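Local coordinates for bacterioferritin (Mycobacterium tuberculosis, PDB 3UOI), which probably stores iron, oxidising ferrous iron with dioxygen at a diiron ferroxidase centre and laying it down as mineral inside a hollow, haem-containing shell of 24 subunits, at residues 78-83 against 92-97. Numbering follows the deposited sequence.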
ATOM      1  N   SER A  78     -56.146  -2.596  17.609  1.00 27.04           N
ATOM      2  CA  SER A  78     -56.044  -2.275  19.016  1.00 28.47           C
ATOM      3  C   SER A  78     -54.760  -2.821  19.646  1.00 28.12           C
ATOM      4  O   SER A  78     -54.507  -3.987  19.633  1.00 27.77           O
ATOM      5  CB  SER A  78     -57.287  -2.688  19.807  1.00 30.10           C
ATOM      6  OG  SER A  78     -58.428  -1.962  19.458  1.00 32.41           O
ATOM      7  N   LEU A  79     -53.971  -1.904  20.172  1.00 26.81           N
ATOM      8  CA  LEU A  79     -52.740  -2.172  20.873  1.00 26.52           C
ATOM      9  C   LEU A  79     -52.907  -2.829  22.260  1.00 26.41           C
ATOM     10  O   LEU A  79     -53.796  -2.517  22.988  1.00 26.05           O
ATOM     11  CB  LEU A  79     -51.998  -0.855  21.035  1.00 26.05           C
ATOM     12  CG  LEU A  79     -51.010  -0.166  20.073  1.00 28.60           C
ATOM     13  CD1 LEU A  79     -51.076  -0.526  18.622  1.00 25.33           C
ATOM     14  CD2 LEU A  79     -51.115   1.305  20.239  1.00 22.66           C
ATOM     15  N   ARG A  80     -52.025  -3.749  22.590  1.00 26.85           N
ATOM     16  CA  ARG A  80     -51.940  -4.301  23.925  1.00 27.02           C
ATOM     17  C   ARG A  80     -50.595  -3.899  24.459  1.00 26.57           C
ATOM     18  O   ARG A  80     -49.629  -4.453  24.092  1.00 24.28           O
ATOM     19  CB  ARG A  80     -52.018  -5.809  23.891  1.00 29.45           C
ATOM     20  CG  ARG A  80     -53.358  -6.377  23.664  1.00 29.91           C
ATOM     21  CD  ARG A  80     -53.268  -7.738  23.078  1.00 36.70           C
ATOM     22  NE  ARG A  80     -53.376  -7.737  21.633  1.00 39.95           N
ATOM     23  CZ  ARG A  80     -54.113  -8.596  20.953  1.00 40.61           C
ATOM     24  NH1 ARG A  80     -54.793  -9.517  21.594  1.00 37.88           N
ATOM     25  NH2 ARG A  80     -54.172  -8.533  19.642  1.00 38.71           N
ATOM     26  N   ILE A  81     -50.550  -2.922  25.324  1.00 26.49           N
ATOM     27  CA  ILE A  81     -49.289  -2.433  25.784  1.00 27.88           C
ATOM     28  C   ILE A  81     -48.896  -2.911  27.178  1.00 27.61           C
ATOM     29  O   ILE A  81     -49.532  -2.605  28.139  1.00 29.57           O
ATOM     30  CB  ILE A  81     -49.328  -0.964  25.787  1.00 28.63           C
ATOM     31  CG1 ILE A  81     -49.528  -0.434  24.355  1.00 27.63           C
ATOM     32  CG2 ILE A  81     -48.151  -0.457  26.513  1.00 30.56           C
ATOM     33  CD1 ILE A  81     -48.385  -0.482  23.451  1.00 23.28           C
ATOM     34  N   GLY A  82     -47.848  -3.704  27.228  1.00 26.92           N
ATOM     35  CA  GLY A  82     -47.384  -4.329  28.435  1.00 28.32           C
ATOM     36  C   GLY A  82     -46.676  -3.463  29.445  1.00 27.66           C
ATOM     37  O   GLY A  82     -45.859  -2.659  29.131  1.00 26.18           O
ATOM     38  N   GLN A  83     -47.063  -3.644  30.683  1.00 27.75           N
ATOM     39  CA  GLN A  83     -46.519  -2.858  31.745  1.00 27.92           C
ATOM     40  C   GLN A  83     -45.422  -3.627  32.495  1.00 27.14           C
ATOM     41  O   GLN A  83     -44.889  -3.182  33.469  1.00 25.86           O
ATOM     42  CB  GLN A  83     -47.633  -2.278  32.622  1.00 26.77           C
ATOM     43  CG  GLN A  83     -48.253  -0.933  32.144  1.00 32.30           C
ATOM     44  CD  GLN A  83     -47.241   0.216  31.813  1.00 40.18           C
ATOM     45  OE1 GLN A  83     -46.157   0.274  32.345  1.00 38.44           O
ATOM     46  NE2 GLN A  83     -47.636   1.117  30.931  1.00 37.75           N
ATOM     47  N   ASP A  92     -47.329  -9.196  22.394  1.00 25.32           N
ATOM     48  CA  ASP A  92     -46.738  -9.374  21.095  1.00 25.16           C
ATOM     49  C   ASP A  92     -47.131 -10.717  20.506  1.00 24.60           C
ATOM     50  O   ASP A  92     -47.362 -10.837  19.360  1.00 24.47           O
ATOM     51  CB  ASP A  92     -45.247  -9.122  21.142  1.00 22.98           C
ATOM     52  CG  ASP A  92     -44.899  -7.654  21.447  1.00 26.36           C
ATOM     53  OD1 ASP A  92     -43.752  -7.426  21.657  1.00 22.12           O
ATOM     54  OD2 ASP A  92     -45.730  -6.767  21.506  1.00 29.82           O
ATOM     55  N   LEU A  93     -47.217 -11.714  21.358  1.00 25.14           N
ATOM     56  CA  LEU A  93     -47.595 -13.043  20.957  1.00 24.86           C
ATOM     57  C   LEU A  93     -48.978 -13.037  20.410  1.00 25.37           C
ATOM     58  O   LEU A  93     -49.242 -13.689  19.484  1.00 26.04           O
ATOM     59  CB  LEU A  93     -47.521 -14.012  22.113  1.00 25.39           C
ATOM     60  CG  LEU A  93     -46.239 -14.809  22.241  1.00 28.08           C
ATOM     61  CD1 LEU A  93     -46.229 -15.595  23.496  1.00 27.85           C
ATOM     62  CD2 LEU A  93     -46.087 -15.696  21.099  1.00 21.52           C
ATOM     63  N   ALA A  94     -49.857 -12.286  21.024  1.00 24.46           N
ATOM     64  CA  ALA A  94     -51.238 -12.273  20.613  1.00 24.40           C
ATOM     65  C   ALA A  94     -51.506 -11.740  19.229  1.00 24.64           C
ATOM     66  O   ALA A  94     -52.267 -12.285  18.554  1.00 24.65           O
ATOM     67  CB  ALA A  94     -52.126 -11.611  21.661  1.00 24.14           C
ATOM     68  N   ILE A  95     -50.871 -10.659  18.846  1.00 24.44           N
ATOM     69  CA  ILE A  95     -50.945 -10.139  17.498  1.00 23.07           C
ATOM     70  C   ILE A  95     -50.343 -11.047  16.390  1.00 23.99           C
ATOM     71  O   ILE A  95     -50.880 -11.208  15.346  1.00 23.74           O
ATOM     72  CB  ILE A  95     -50.379  -8.698  17.441  1.00 24.57           C
ATOM     73  CG1 ILE A  95     -50.566  -8.111  16.060  1.00 23.35           C
ATOM     74  CG2 ILE A  95     -48.965  -8.658  17.815  1.00 19.59           C
ATOM     75  CD1 ILE A  95     -50.920  -6.717  16.077  1.00 25.26           C
ATOM     76  N   GLU A  96     -49.218 -11.654  16.651  1.00 22.42           N
ATOM     77  CA  GLU A  96     -48.676 -12.615  15.732  1.00 23.62           C
ATOM     78  C   GLU A  96     -49.633 -13.830  15.562  1.00 23.78           C
ATOM     79  O   GLU A  96     -49.800 -14.311  14.481  1.00 23.04           O
ATOM     80  CB  GLU A  96     -47.304 -13.078  16.195  1.00 23.12           C
ATOM     81  CG  GLU A  96     -46.311 -11.995  16.523  1.00 28.62           C
ATOM     82  CD  GLU A  96     -45.491 -12.400  17.696  1.00 39.12           C
ATOM     83  OE1 GLU A  96     -45.503 -13.610  18.024  1.00 45.56           O
ATOM     84  OE2 GLU A  96     -44.821 -11.572  18.316  1.00 42.94           O
ATOM     85  N   TYR A  97     -50.243 -14.306  16.639  1.00 22.30           N
ATOM     86  CA  TYR A  97     -51.221 -15.381  16.545  1.00 21.79           C
ATOM     87  C   TYR A  97     -52.428 -14.945  15.734  1.00 20.42           C
ATOM     88  O   TYR A  97     -52.919 -15.686  14.955  1.00 20.52           O
ATOM     89  CB  TYR A  97     -51.602 -15.948  17.896  1.00 22.52           C
ATOM     90  CG  TYR A  97     -50.700 -17.051  18.365  1.00 25.80           C
ATOM     91  CD1 TYR A  97     -50.586 -18.203  17.638  1.00 31.63           C
ATOM     92  CD2 TYR A  97     -50.017 -16.971  19.532  1.00 24.97           C
ATOM     93  CE1 TYR A  97     -49.810 -19.181  18.028  1.00 30.38           C
ATOM     94  CE2 TYR A  97     -49.221 -17.950  19.920  1.00 25.95           C
ATOM     95  CZ  TYR A  97     -49.121 -19.071  19.172  1.00 28.71           C
ATOM     96  OH  TYR A  97     -48.340 -20.110  19.521  1.00 29.63           O
TER
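Arg80 lays one face of its guanidinium over the methyl of Ala94, with CB of Ala94 3.4 Å from NH1 of Arg80 and 3.7 Å from its CZ. The methyl sits off centre, toward the rim of the flat group. On the same face NH2 of Arg80 approaches the helix backbone, 4.0 Å from N of Ile95, and CB of Ile95 lies 4.4 Å from that NH2. No hydrogen bond passes between residues 78-83 and 92-97; they meet through van der Waals contact, a planar cation resting on the methyl of Ala94 and the start of Ile95. Arg80 starts out toward the helix with CG beside its own backbone N, and the bend at chi3 (-95°) lays the guanidinium along the helix surface. A long, weak ion pair to Asp98, one turn further on, gives its charge a partner. Behind this surface, Ile95 packs on Tyr27 of helix 7-36, and Glu96, a predicted ligand of the second ferroxidase iron, turns into the bundle and touches His132. The crossing loop is also tied to helix 7-36: N of Arg80 hydrogen-bonds to OE1 of Gln26 and N of Gly82 to NE2 of His30. Residues 78-83 belong to the long connection of the ferritin four-helix bundle, which leaves helix 40-66 and runs alongside helices 7-36 and 85-112, with Tyr73 and Gln74 of a second subunit against Leu79, before entering the latter.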